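Local coordinates for protein isomaltodextranase (Arthrobacter globiformis, PDB 5AWO) that hydrolyses (1->6)-alpha-D-glucosidic linkages in polysaccharides, removing successive isomaltose units from the non-reducing ends of the chains, at residues 532-537 and 565-570; 118-123 and 194-199; 204-209 and 219-224; 333-338 and 408-413; 549-554 and 586-591. All coordinates share one frame; numbering follows the deposited sequence.

Contacts 2 and 4 are buried; contacts 1, 3 and 5 mix buried and exposed residues. Contact 2 pairs two parallel strands of the catalytic TIM barrel, and contact 3 follows on strand 197-200, folding helix 203-208 against the start of helix 223-237 through hydrogen bonds to backbone carbonyls, a near-parallel, slid-apart ring pair and a salt bridge. Contact 4 ties barrel helix 326-339 to the C-terminal beta sandwich by van der Waals packing alone. Contacts 1 and 5 share the carbohydrate-binding module, where Tyr532 packs on Ile591. Contact 5 is an antiparallel strand pairing with a turn, whereas contact 1 is a loop held by two direct hydrogen bonds, a water bridge and an indole laid on a methyl.

Contact 1. Residues 532-537 and 565-570; sequences YRYANA and PGLATW
The indole of Trp570 lies flat against Ala537 and the peptide just beyond the end of strand 526-535. From CB, which leaves with CG anti to the carbonyl carbon (chi1 -78°), the side chain reaches CG, CD1, CD2, NE1 and CE2, all five seated about equally far from the Ala537 methyl. Ala537 CB stands 3.5 Å from the centroid of the five-membered ring of Trp570, 1° off its normal, a CH-pi contact. Farther out, CE3 meets Ala535 CB at 4.1 Å, CZ2 lies over Ala537 N, and CZ3 touches Asn536 CA at 3.5 Å. The tip atom CH2 also approaches Ala537 N, so the six-membered ring rests on the peptide. With an alanine here, the Ala537 methyl would probably lose its aromatic partner and a gap would open beside Ala535 and Asn536. Along the loop, Leu567 N donates to Asn536 O at 2.7 Å, almost straight down the C=O bond. Tyr534 OH gives its proton to Pro565 O at 2.8 Å, with that oxygen at the edge of the phenol ring. A water links Asn536 N to Thr569 O. His493 also meets the Trp570 ring. Loop 565-570, between strands 555-564 and 574-582, is thus folded over the end of strand 526-535 in the CBM35 beta sandwich.

Contact 2. Residues 118-123 and 194-199; sequences KMKLGV and GVPYLR
Val123 O takes the shortest hydrogen bond between the strands, from Arg199 N at 2.8 Å, and Leu198 CA adds a CA-H...O contact to the same oxygen. This is parallel pairing of neighbouring strands 120-124 and 197-200 in the TIM barrel, the catalytic fold of this GH27 enzyme. Two residues back along the other strand, Val123 N donates to Tyr197 O at 3.1 Å. Toward the start of the pair the ladder does not continue to Leu121 O: Pro196 CD presses on it at 3.1 Å, and this buried carbonyl has no polar partner in the model. Apolar groups fill the flank. Val195, with CG2 anti to its carbonyl carbon, sets that methyl between two others, 3.8 Å from Leu121 CD2 and equally far from Val123 CG2, while CG1 lies near Leu121 O. Replacing Val195 with glycine would remove both methyls and would probably leave a gap between Leu121 and Val123 under helix 107-116, whose Trp107 touches both. On the other side of the sheet, Arg199 reaches salt bridges with Asp314 and Asp316, and its side chain is about 6 Å from that of Asp201, probably the nucleophile. Tyr197 OH is hydrogen-bonded to Tyr40. Near Gly194 a water accepts from Leu121 N and donates to Gly194 O, at 2.8 Å from that oxygen.

Contact 3. Residues 204-209 and 219-224; sequences SWYEDG and APHGRA
Tyr206 puts CG opposite its backbone N (chi1 172°) and His221 puts CG opposite its carbonyl carbon (chi1 -61°), which brings their rings together. Helix 203-208 and the start of helix 223-237 belong to the excursion of the TIM barrel that follows the strand leading to Asp201, probably the nucleophile. The ring planes lie 4° apart but are slid past each other, with His221 CB over the Tyr206 face. The imidazole also donates in its own plane: ND1 reaches a lone pair of Tyr206 O at 2.8 Å. Its other nitrogen, NE2, is hydrogen-bonded to Asp158, so the ring is held from two sides. Glu207 O, the next carbonyl of the last helical turn, is gripped twice, by Gly222 N at 2.9 Å and, from above its plane, by His221 N. Arg223 then folds back at chi2 into a salt bridge with nearly coplanar groups, NH1 meeting the syn side of Glu207 OE2 at 3.0 Å.

Contact 4. Residues 333-338 and 408-413; sequences MNLMVA and ALFNRS
Helix 326-339 of the TIM barrel meets the C-terminal beta sandwich here, where Phe410 and Ala408 of strand 405-410 project toward the helix and meet Asn334, Leu335 and Ala338. The axes of the short segments pass 9.2 Å apart at 137°, and the contact is van der Waals packing, with no polar bond between the segments. Phe410, its CG anti to the carbonyl carbon (chi1 -62°), sends the far end of its ring at the helix backbone. CZ lies 3.6 Å from Leu335 CA, and CE1 lies near the CB atoms of both Asn334 and Leu335. Asn334 C sits at the ring edge. One helical turn on, the methyls of Ala338 and Ala408 touch at 3.8 Å. The amide of Asn334 is occupied elsewhere, OD1 by Trp440 NE1 and ND2 by Ser460 OG. Strand 460-466 runs antiparallel beside strand 405-410 in the same sheet, and its Ile462 touches Ala408 and Asn334, while Phe296 of helix 295-302 packs edge-to-face on Phe410 and also touches Leu335.

Contact 5. Residues 549-554 and 586-591; sequences EKADRS and LNLVTI
Glu549 and Leu588 pair their backbones in both directions as an antiparallel hydrogen-bonded pair. Leu588 N donates to Glu549 O at 2.8 Å and nearly straight, whereas Glu549 N reaches Leu588 O at 3.0 Å, tilted from the carbonyl plane. Asn587 CA adds a CA-H...O contact to Glu549 O. Two residues on from Glu549, a water makes the bridge, accepting from Ala551 N at 2.7 Å and donating to Leu586 O. Apolar contacts lie beside this water bridge: Leu588, whose CG is anti to the carbonyl carbon (chi1 -68°), lays CD2 against Ala551 CA at 3.7 Å, and Leu586 CD2 meets the Ala551 methyl at 4.1 Å. Strands 542-549 and 585-592 are neighbours in an antiparallel sheet of the CBM35 beta sandwich, and residues 550-553 form the type I turn that leads on to strand 555-564. Arg553 N bonds to Lys550 O within that turn, and Lys550 N to Ser554 O beside it. Asp552 OD1 holds Ser554 twice, accepting from its N in an Asx turn and from its OG at 2.7 Å. Farther out, Arg33 of helix 30-34 grips the hairpin end: a salt bridge to Glu549 OE1, with hydrogen bonds to Lys550 O and Ala551 O. Arg553 NH1 forms a salt bridge with Glu239.

Contact 1. Residues 532-537 and 565-570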
# COMPACT_ATOMS: atom_id res chain seq x y z
N TYR A 532 9.86 5.74 -25.68
CA TYR A 532 10.64 5.33 -24.51
C TYR A 532 11.99 6.06 -24.52
O TYR A 532 12.81 5.83 -25.42
CB TYR A 532 10.92 3.81 -24.54
CG TYR A 532 9.76 2.90 -24.83
CD1 TYR A 532 9.35 2.62 -26.14
CD2 TYR A 532 9.10 2.21 -23.80
CE1 TYR A 532 8.31 1.75 -26.40
CE2 TYR A 532 8.05 1.34 -24.05
CZ TYR A 532 7.65 1.10 -25.36
OH TYR A 532 6.60 0.23 -25.58
N ARG A 533 12.24 6.95 -23.56
CA ARG A 533 13.55 7.58 -23.47
C ARG A 533 14.43 6.71 -22.60
O ARG A 533 14.07 6.40 -21.44
CB ARG A 533 13.51 9.02 -22.94
CG ARG A 533 14.84 9.75 -23.10
CD ARG A 533 14.75 11.25 -22.82
NE ARG A 533 15.93 11.97 -23.29
CZ ARG A 533 16.93 12.44 -22.54
NH1 ARG A 533 16.93 12.32 -21.22
NH2 ARG A 533 17.93 13.09 -23.11
N TYR A 534 15.59 6.32 -23.13
CA TYR A 534 16.40 5.26 -22.56
C TYR A 534 17.89 5.51 -22.77
O TYR A 534 18.28 6.32 -23.62
CB TYR A 534 16.02 3.92 -23.21
CG TYR A 534 16.65 3.76 -24.59
CD1 TYR A 534 16.06 4.33 -25.71
CD2 TYR A 534 17.86 3.10 -24.74
CE1 TYR A 534 16.64 4.22 -26.97
CE2 TYR A 534 18.45 2.99 -26.00
CZ TYR A 534 17.84 3.56 -27.09
OH TYR A 534 18.44 3.45 -28.34
N ALA A 535 18.72 4.83 -21.98
CA ALA A 535 20.17 4.71 -22.24
C ALA A 535 20.50 3.21 -22.39
O ALA A 535 19.86 2.35 -21.77
CB ALA A 535 20.98 5.32 -21.13
N ASN A 536 21.49 2.91 -23.24
CA ASN A 536 21.98 1.54 -23.44
C ASN A 536 23.37 1.58 -24.08
O ASN A 536 23.48 1.81 -25.28
CB ASN A 536 21.06 0.74 -24.36
CG ASN A 536 21.69 -0.56 -24.87
OD1 ASN A 536 22.62 -1.08 -24.27
ND2 ASN A 536 21.18 -1.07 -25.97
N ALA A 537 24.39 1.41 -23.26
CA ALA A 537 25.77 1.35 -23.73
C ALA A 537 26.34 -0.03 -23.47
O ALA A 537 27.47 -0.15 -23.04
CB ALA A 537 26.62 2.41 -23.05
N PRO A 565 18.33 0.36 -29.44
CA PRO A 565 19.68 0.41 -30.03
C PRO A 565 20.79 0.82 -29.07
O PRO A 565 20.57 1.67 -28.19
CB PRO A 565 19.54 1.45 -31.15
CG PRO A 565 18.10 1.42 -31.53
CD PRO A 565 17.34 1.08 -30.26
N GLY A 566 21.97 0.21 -29.22
CA GLY A 566 23.15 0.57 -28.45
C GLY A 566 23.60 1.97 -28.80
O GLY A 566 23.51 2.39 -29.96
N LEU A 567 24.08 2.70 -27.80
CA LEU A 567 24.55 4.07 -27.93
C LEU A 567 25.95 4.14 -27.33
O LEU A 567 26.38 3.24 -26.63
CB LEU A 567 23.59 5.04 -27.20
CG LEU A 567 22.12 5.00 -27.63
CD1 LEU A 567 21.25 5.85 -26.71
CD2 LEU A 567 21.93 5.45 -29.07
N ALA A 568 26.66 5.24 -27.60
CA ALA A 568 28.09 5.30 -27.35
C ALA A 568 28.47 5.18 -25.89
O ALA A 568 29.44 4.51 -25.53
CB ALA A 568 28.68 6.58 -27.93
N THR A 569 27.73 5.87 -25.03
CA THR A 569 28.08 5.90 -23.62
C THR A 569 26.78 5.83 -22.82
O THR A 569 25.71 6.04 -23.35
CB THR A 569 28.80 7.21 -23.25
OG1 THR A 569 27.88 8.29 -23.33
CG2 THR A 569 30.01 7.49 -24.18
N TRP A 570 26.92 5.50 -21.55
CA TRP A 570 25.78 5.48 -20.63
C TRP A 570 25.19 6.88 -20.39
O TRP A 570 24.06 6.97 -19.93
CB TRP A 570 26.17 4.80 -19.31
CG TRP A 570 26.20 3.29 -19.43
CD1 TRP A 570 27.30 2.48 -19.37
CD2 TRP A 570 25.08 2.42 -19.66
NE1 TRP A 570 26.94 1.17 -19.54
CE2 TRP A 570 25.58 1.10 -19.72
CE3 TRP A 570 23.70 2.62 -19.82
CZ2 TRP A 570 24.76 -0.01 -19.93
CZ3 TRP A 570 22.89 1.53 -20.01
CH2 TRP A 570 23.41 0.23 -20.07
O HOH W 1 23.08 4.91 -23.86

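Contact 2. Residues 118-123 and 194-199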
# COMPACT_ATOMS: atom_id res chain seq x y z
N LYS A 118 -25.46 1.28 2.90
CA LYS A 118 -24.50 1.43 1.79
C LYS A 118 -23.03 1.29 2.27
O LYS A 118 -22.13 1.93 1.74
CB LYS A 118 -24.68 2.76 1.05
CG LYS A 118 -26.11 3.12 0.64
CD LYS A 118 -26.16 4.54 0.08
CE LYS A 118 -27.55 5.13 0.13
NZ LYS A 118 -28.52 4.38 -0.70
N MET A 119 -22.83 0.40 3.24
CA MET A 119 -21.51 0.21 3.86
C MET A 119 -21.17 -1.28 3.88
O MET A 119 -22.04 -2.15 3.64
CB MET A 119 -21.53 0.77 5.27
CG MET A 119 -21.66 2.29 5.31
SD MET A 119 -21.67 2.98 6.95
CE MET A 119 -19.96 2.72 7.44
N LYS A 120 -19.91 -1.57 4.21
CA LYS A 120 -19.35 -2.91 4.23
C LYS A 120 -18.60 -3.14 5.53
O LYS A 120 -18.16 -2.20 6.21
CB LYS A 120 -18.41 -3.12 3.05
CG LYS A 120 -19.10 -3.02 1.69
CD LYS A 120 -18.13 -2.97 0.52
CE LYS A 120 -18.69 -2.13 -0.63
NZ LYS A 120 -17.83 -1.98 -1.85
N LEU A 121 -18.48 -4.41 5.90
CA LEU A 121 -17.74 -4.84 7.08
C LEU A 121 -16.28 -5.10 6.79
O LEU A 121 -15.93 -5.85 5.90
CB LEU A 121 -18.34 -6.16 7.58
CG LEU A 121 -17.70 -6.80 8.80
CD1 LEU A 121 -17.87 -5.95 10.05
CD2 LEU A 121 -18.29 -8.20 9.01
N GLY A 122 -15.40 -4.48 7.59
CA GLY A 122 -13.98 -4.82 7.60
C GLY A 122 -13.66 -5.58 8.86
O GLY A 122 -14.17 -5.27 9.93
N VAL A 123 -12.85 -6.64 8.72
CA VAL A 123 -12.53 -7.49 9.85
C VAL A 123 -11.04 -7.51 10.17
O VAL A 123 -10.22 -7.74 9.29
CB VAL A 123 -13.03 -8.93 9.64
CG1 VAL A 123 -12.52 -9.85 10.75
CG2 VAL A 123 -14.54 -8.96 9.62
N GLY A 194 -18.98 -11.17 2.98
CA GLY A 194 -19.04 -9.93 2.25
C GLY A 194 -18.01 -8.92 2.71
O GLY A 194 -18.14 -7.73 2.43
N VAL A 195 -16.95 -9.40 3.36
CA VAL A 195 -15.86 -8.53 3.83
C VAL A 195 -14.86 -8.21 2.71
O VAL A 195 -14.28 -9.11 2.12
CB VAL A 195 -15.15 -9.26 4.99
CG1 VAL A 195 -13.87 -8.55 5.42
CG2 VAL A 195 -16.07 -9.40 6.17
N PRO A 196 -14.63 -6.91 2.41
CA PRO A 196 -13.67 -6.57 1.38
C PRO A 196 -12.25 -6.30 1.90
O PRO A 196 -11.38 -6.06 1.10
CB PRO A 196 -14.25 -5.28 0.80
CG PRO A 196 -14.83 -4.61 1.99
CD PRO A 196 -15.41 -5.72 2.82
N TYR A 197 -12.05 -6.40 3.21
CA TYR A 197 -10.83 -5.94 3.83
C TYR A 197 -10.57 -6.79 5.08
O TYR A 197 -11.34 -6.74 6.04
CB TYR A 197 -11.01 -4.48 4.23
CG TYR A 197 -9.77 -3.77 4.75
CD1 TYR A 197 -8.74 -3.45 3.90
CD2 TYR A 197 -9.69 -3.40 6.08
CE1 TYR A 197 -7.63 -2.75 4.36
CE2 TYR A 197 -8.57 -2.71 6.54
CZ TYR A 197 -7.56 -2.39 5.68
OH TYR A 197 -6.46 -1.68 6.12
N LEU A 198 -9.46 -7.54 5.05
CA LEU A 198 -9.05 -8.37 6.18
C LEU A 198 -7.71 -7.86 6.72
O LEU A 198 -6.72 -7.80 5.98
CB LEU A 198 -8.96 -9.83 5.76
CG LEU A 198 -8.56 -10.80 6.88
CD1 LEU A 198 -9.62 -10.84 7.95
CD2 LEU A 198 -8.27 -12.20 6.32
N ARG A 199 -7.71 -7.48 7.99
CA ARG A 199 -6.55 -6.83 8.64
C ARG A 199 -5.89 -7.81 9.59
O ARG A 199 -6.46 -8.17 10.61
CB ARG A 199 -7.00 -5.55 9.35
CG ARG A 199 -5.86 -4.68 9.85
CD ARG A 199 -6.33 -3.26 10.13
NE ARG A 199 -5.28 -2.34 10.57
CZ ARG A 199 -4.49 -1.67 9.77
NH1 ARG A 199 -4.52 -1.85 8.46
NH2 ARG A 199 -3.62 -0.82 10.32
O HOH W 2 -19.70 -6.32 4.21

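Contact 3. Residues 204-209 and 219-224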
# COMPACT_ATOMS: atom_id res chain seq x y z
N SER A 204 4.79 -10.51 12.93
CA SER A 204 6.16 -10.65 13.38
C SER A 204 6.24 -11.52 14.62
O SER A 204 7.18 -12.30 14.81
CB SER A 204 6.78 -9.27 13.63
OG SER A 204 6.01 -8.46 14.52
N TRP A 205 5.22 -11.43 15.47
CA TRP A 205 5.18 -12.28 16.67
C TRP A 205 5.01 -13.76 16.31
O TRP A 205 5.69 -14.61 16.90
CB TRP A 205 4.10 -11.83 17.63
CG TRP A 205 4.32 -10.49 18.27
CD1 TRP A 205 5.10 -9.47 17.82
CD2 TRP A 205 3.74 -10.04 19.51
NE1 TRP A 205 5.04 -8.41 18.71
CE2 TRP A 205 4.21 -8.73 19.74
CE3 TRP A 205 2.88 -10.62 20.45
CZ2 TRP A 205 3.85 -7.99 20.88
CZ3 TRP A 205 2.52 -9.89 21.58
CH2 TRP A 205 3.01 -8.58 21.78
N TYR A 206 4.15 -14.07 15.34
CA TYR A 206 4.14 -15.44 14.76
C TYR A 206 5.51 -15.83 14.19
O TYR A 206 6.04 -16.90 14.50
CB TYR A 206 3.07 -15.55 13.66
CG TYR A 206 3.17 -16.86 12.93
CD1 TYR A 206 2.59 -18.01 13.47
CD2 TYR A 206 3.84 -16.97 11.72
CE1 TYR A 206 2.71 -19.22 12.82
CE2 TYR A 206 3.95 -18.19 11.08
CZ TYR A 206 3.39 -19.31 11.64
OH TYR A 206 3.53 -20.51 10.94
N GLU A 207 6.09 -14.99 13.36
CA GLU A 207 7.29 -15.36 12.59
C GLU A 207 8.49 -15.71 13.47
O GLU A 207 9.08 -16.81 13.31
CB GLU A 207 7.66 -14.26 11.60
CG GLU A 207 8.87 -14.62 10.74
CD GLU A 207 9.17 -13.67 9.60
OE1 GLU A 207 8.68 -12.51 9.59
OE2 GLU A 207 9.94 -14.10 8.69
N ASP A 208 8.88 -14.80 14.35
CA ASP A 208 10.05 -15.11 15.20
C ASP A 208 9.84 -14.91 16.71
O ASP A 208 10.77 -15.07 17.48
CB ASP A 208 11.31 -14.42 14.68
CG ASP A 208 11.32 -12.96 14.93
OD1 ASP A 208 10.33 -12.46 15.49
OD2 ASP A 208 12.33 -12.33 14.54
N GLY A 209 8.61 -14.67 17.14
CA GLY A 209 8.33 -14.56 18.55
C GLY A 209 9.01 -13.42 19.29
O GLY A 209 9.10 -13.49 20.54
N ALA A 219 6.66 -18.34 21.15
CA ALA A 219 7.48 -19.21 20.33
C ALA A 219 7.64 -18.67 18.92
O ALA A 219 6.68 -18.14 18.35
CB ALA A 219 6.86 -20.60 20.27
N PRO A 220 8.84 -18.82 18.31
CA PRO A 220 9.01 -18.55 16.91
C PRO A 220 8.38 -19.66 16.04
O PRO A 220 8.29 -20.81 16.50
CB PRO A 220 10.53 -18.52 16.74
CG PRO A 220 10.99 -19.53 17.73
CD PRO A 220 10.07 -19.38 18.90
N HIS A 221 8.03 -19.34 14.81
CA HIS A 221 7.55 -20.37 13.87
C HIS A 221 8.35 -20.51 12.61
O HIS A 221 8.14 -21.47 11.85
CB HIS A 221 6.05 -20.18 13.62
CG HIS A 221 5.27 -20.31 14.87
ND1 HIS A 221 5.11 -19.26 15.75
CD2 HIS A 221 4.76 -21.40 15.49
CE1 HIS A 221 4.46 -19.69 16.83
NE2 HIS A 221 4.24 -20.99 16.69
N GLY A 222 9.29 -19.58 12.38
CA GLY A 222 10.28 -19.71 11.32
C GLY A 222 9.86 -19.11 9.99
O GLY A 222 8.67 -18.90 9.70
N ARG A 223 10.86 -18.92 9.15
CA ARG A 223 10.70 -18.22 7.89
C ARG A 223 9.89 -19.01 6.87
O ARG A 223 9.02 -18.47 6.19
CB ARG A 223 12.09 -17.91 7.32
CG ARG A 223 12.08 -17.11 6.05
CD ARG A 223 11.49 -15.75 6.29
NE ARG A 223 11.55 -14.96 5.06
CZ ARG A 223 10.95 -13.78 4.89
NH1 ARG A 223 10.25 -13.25 5.88
NH2 ARG A 223 11.08 -13.14 3.74
N ALA A 224 10.16 -20.30 6.74
CA ALA A 224 9.47 -21.09 5.74
C ALA A 224 7.98 -21.18 6.08
O ALA A 224 7.12 -21.06 5.20
CB ALA A 224 10.09 -22.48 5.62
O HOH W 3 9.24 -10.75 7.30

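Contact 4. Residues 333-338 and 408-413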
# COMPACT_ATOMS: atom_id res chain seq x y z
N MET A 333 -3.63 14.29 7.14
CA MET A 333 -4.40 13.81 6.00
C MET A 333 -3.58 13.90 4.72
O MET A 333 -3.52 12.96 3.93
CB MET A 333 -5.67 14.64 5.87
CG MET A 333 -6.59 14.24 4.74
SD MET A 333 -7.29 12.59 5.04
CE MET A 333 -8.38 12.41 3.62
N ASN A 334 -2.85 15.00 4.54
CA ASN A 334 -2.08 15.19 3.32
C ASN A 334 -0.98 14.14 3.16
O ASN A 334 -0.68 13.69 2.03
CB ASN A 334 -1.44 16.59 3.31
CG ASN A 334 -2.43 17.71 3.05
OD1 ASN A 334 -3.54 17.49 2.55
ND2 ASN A 334 -2.03 18.94 3.40
N LEU A 335 -0.36 13.71 4.26
CA LEU A 335 0.66 12.67 4.17
C LEU A 335 0.06 11.34 3.72
O LEU A 335 0.63 10.65 2.87
CB LEU A 335 1.37 12.50 5.53
CG LEU A 335 2.46 11.42 5.56
CD1 LEU A 335 3.61 11.68 4.59
CD2 LEU A 335 3.02 11.26 7.00
N MET A 336 -1.07 10.96 4.31
CA MET A 336 -1.70 9.69 3.95
C MET A 336 -2.07 9.70 2.47
O MET A 336 -1.83 8.72 1.74
CB MET A 336 -2.95 9.40 4.80
CG MET A 336 -2.72 9.37 6.31
SD MET A 336 -1.50 8.15 6.82
CE MET A 336 -1.56 8.44 8.59
N VAL A 337 -2.66 10.81 2.03
CA VAL A 337 -3.06 10.91 0.62
C VAL A 337 -1.84 10.92 -0.30
O VAL A 337 -1.79 10.21 -1.34
CB VAL A 337 -3.96 12.14 0.38
CG1 VAL A 337 -4.19 12.40 -1.11
CG2 VAL A 337 -5.26 11.96 1.12
N ALA A 338 -0.82 11.70 0.03
CA ALA A 338 0.39 11.77 -0.80
C ALA A 338 0.98 10.38 -1.02
O ALA A 338 1.47 10.06 -2.12
CB ALA A 338 1.42 12.69 -0.17
N ALA A 408 2.79 17.23 -2.87
CA ALA A 408 2.60 17.60 -1.44
C ALA A 408 3.90 18.04 -0.82
O ALA A 408 4.95 17.45 -1.03
CB ALA A 408 2.00 16.44 -0.69
N LEU A 409 3.82 19.15 -0.07
CA LEU A 409 4.97 19.79 0.53
C LEU A 409 4.72 19.88 2.05
O LEU A 409 3.61 20.23 2.45
CB LEU A 409 5.16 21.19 -0.04
CG LEU A 409 5.24 21.31 -1.56
CD1 LEU A 409 5.21 22.76 -1.99
CD2 LEU A 409 6.45 20.62 -2.14
N PHE A 410 5.75 19.55 2.84
CA PHE A 410 5.60 19.42 4.29
C PHE A 410 6.71 20.18 4.99
O PHE A 410 7.83 20.22 4.52
CB PHE A 410 5.66 17.94 4.71
CG PHE A 410 4.58 17.10 4.12
CD1 PHE A 410 3.37 16.94 4.77
CD2 PHE A 410 4.79 16.43 2.93
CE1 PHE A 410 2.35 16.20 4.21
CE2 PHE A 410 3.79 15.63 2.40
CZ PHE A 410 2.57 15.51 3.03
N ASN A 411 6.39 20.72 6.16
CA ASN A 411 7.40 21.30 7.07
C ASN A 411 7.35 20.64 8.42
O ASN A 411 6.51 20.98 9.26
CB ASN A 411 7.24 22.81 7.20
CG ASN A 411 8.27 23.40 8.16
OD1 ASN A 411 9.26 22.75 8.50
ND2 ASN A 411 8.05 24.62 8.57
N ARG A 412 8.31 19.74 8.65
CA ARG A 412 8.40 18.99 9.90
C ARG A 412 9.19 19.72 11.00
O ARG A 412 9.32 19.19 12.12
CB ARG A 412 8.97 17.61 9.62
CG ARG A 412 8.13 16.76 8.69
CD ARG A 412 8.80 15.46 8.29
NE ARG A 412 8.97 14.60 9.46
CZ ARG A 412 9.94 13.71 9.62
NH1 ARG A 412 10.83 13.47 8.66
NH2 ARG A 412 10.02 13.08 10.77
N SER A 413 9.69 20.94 10.74
CA SER A 413 10.30 21.70 11.81
C SER A 413 9.25 22.01 12.88
O SER A 413 8.09 22.31 12.57
CB SER A 413 10.85 23.02 11.29
OG SER A 413 11.37 23.81 12.36

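Contact 5. Residues 549-554 and 586-591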
# COMPACT_ATOMS: atom_id res chain seq x y z
N GLU A 549 -2.19 -4.21 -19.84
CA GLU A 549 -3.17 -5.04 -19.18
C GLU A 549 -4.26 -4.18 -18.55
O GLU A 549 -4.02 -2.98 -18.22
CB GLU A 549 -2.51 -5.85 -18.05
CG GLU A 549 -1.52 -6.89 -18.53
CD GLU A 549 -0.83 -7.65 -17.40
OE1 GLU A 549 -1.00 -7.28 -16.21
OE2 GLU A 549 -0.10 -8.63 -17.69
N LYS A 550 -5.42 -4.78 -18.36
CA LYS A 550 -6.47 -4.15 -17.57
C LYS A 550 -6.07 -4.28 -16.10
O LYS A 550 -5.11 -5.00 -15.78
CB LYS A 550 -7.82 -4.82 -17.78
CG LYS A 550 -8.30 -4.87 -19.22
CD LYS A 550 -9.63 -5.59 -19.30
CE LYS A 550 -10.80 -4.69 -18.95
NZ LYS A 550 -11.08 -3.65 -19.99
N ALA A 551 -6.80 -3.60 -15.23
CA ALA A 551 -6.52 -3.68 -13.78
C ALA A 551 -6.60 -5.11 -13.26
O ALA A 551 -5.84 -5.48 -12.35
CB ALA A 551 -7.44 -2.76 -13.01
N ASP A 552 -7.46 -5.94 -13.86
CA ASP A 552 -7.59 -7.36 -13.45
C ASP A 552 -6.52 -8.30 -14.04
O ASP A 552 -6.62 -9.52 -13.87
CB ASP A 552 -9.01 -7.89 -13.72
CG ASP A 552 -9.23 -8.32 -15.15
OD1 ASP A 552 -8.42 -7.95 -16.02
OD2 ASP A 552 -10.24 -9.06 -15.35
N ARG A 553 -5.53 -7.72 -14.70
CA ARG A 553 -4.37 -8.41 -15.31
C ARG A 553 -4.64 -8.95 -16.72
O ARG A 553 -3.70 -9.40 -17.36
CB ARG A 553 -3.78 -9.54 -14.44
CG ARG A 553 -3.21 -9.08 -13.10
CD ARG A 553 -2.83 -10.28 -12.26
NE ARG A 553 -4.01 -11.08 -12.00
CZ ARG A 553 -5.03 -10.71 -11.24
NH1 ARG A 553 -5.03 -9.53 -10.61
NH2 ARG A 553 -6.07 -11.53 -11.10
N SER A 554 -5.87 -8.83 -17.19
CA SER A 554 -6.21 -9.31 -18.56
C SER A 554 -5.31 -8.62 -19.57
O SER A 554 -5.15 -7.40 -19.57
CB SER A 554 -7.66 -9.00 -18.89
OG SER A 554 -8.60 -9.68 -18.03
N LEU A 586 -8.44 2.73 -17.93
CA LEU A 586 -7.22 2.43 -17.20
C LEU A 586 -6.47 1.25 -17.81
O LEU A 586 -7.02 0.16 -17.92
CB LEU A 586 -7.54 2.11 -15.74
CG LEU A 586 -6.33 1.70 -14.86
CD1 LEU A 586 -5.29 2.80 -14.71
CD2 LEU A 586 -6.86 1.27 -13.50
N ASN A 587 -5.20 1.49 -18.11
CA ASN A 587 -4.30 0.43 -18.56
C ASN A 587 -3.07 0.46 -17.69
O ASN A 587 -2.58 1.54 -17.33
CB ASN A 587 -3.88 0.64 -20.03
CG ASN A 587 -5.05 0.60 -20.99
OD1 ASN A 587 -5.43 -0.47 -21.50
ND2 ASN A 587 -5.66 1.76 -21.20
N LEU A 588 -2.53 -0.72 -17.38
CA LEU A 588 -1.22 -0.82 -16.76
C LEU A 588 -0.20 -1.20 -17.82
O LEU A 588 -0.32 -2.28 -18.42
CB LEU A 588 -1.23 -1.85 -15.63
CG LEU A 588 -2.04 -1.51 -14.37
CD1 LEU A 588 -1.64 -0.15 -13.81
CD2 LEU A 588 -3.54 -1.56 -14.58
N VAL A 589 0.75 -0.32 -18.06
CA VAL A 589 1.80 -0.56 -19.05
C VAL A 589 3.05 -0.89 -18.26
O VAL A 589 3.57 -0.04 -17.52
CB VAL A 589 2.01 0.66 -19.97
CG1 VAL A 589 3.15 0.41 -20.95
CG2 VAL A 589 0.72 0.97 -20.73
N THR A 590 3.50 -2.13 -18.40
CA THR A 590 4.66 -2.65 -17.71
C THR A 590 5.78 -2.98 -18.70
O THR A 590 5.54 -3.67 -19.70
CB THR A 590 4.27 -3.86 -16.85
OG1 THR A 590 3.36 -3.41 -15.82
CG2 THR A 590 5.46 -4.54 -16.20
N ILE A 591 6.96 -2.49 -18.38
CA ILE A 591 8.19 -2.73 -19.15
C ILE A 591 9.21 -3.36 -18.22
O ILE A 591 9.47 -2.82 -17.14
CB ILE A 591 8.75 -1.44 -19.81
CG1 ILE A 591 10.10 -1.72 -20.51
CG2 ILE A 591 8.90 -0.29 -18.81
CD1 ILE A 591 10.55 -0.63 -21.47
O HOH W 4 1.20 -5.04 -15.30
O HOH W 5 -8.41 -1.60 -16.14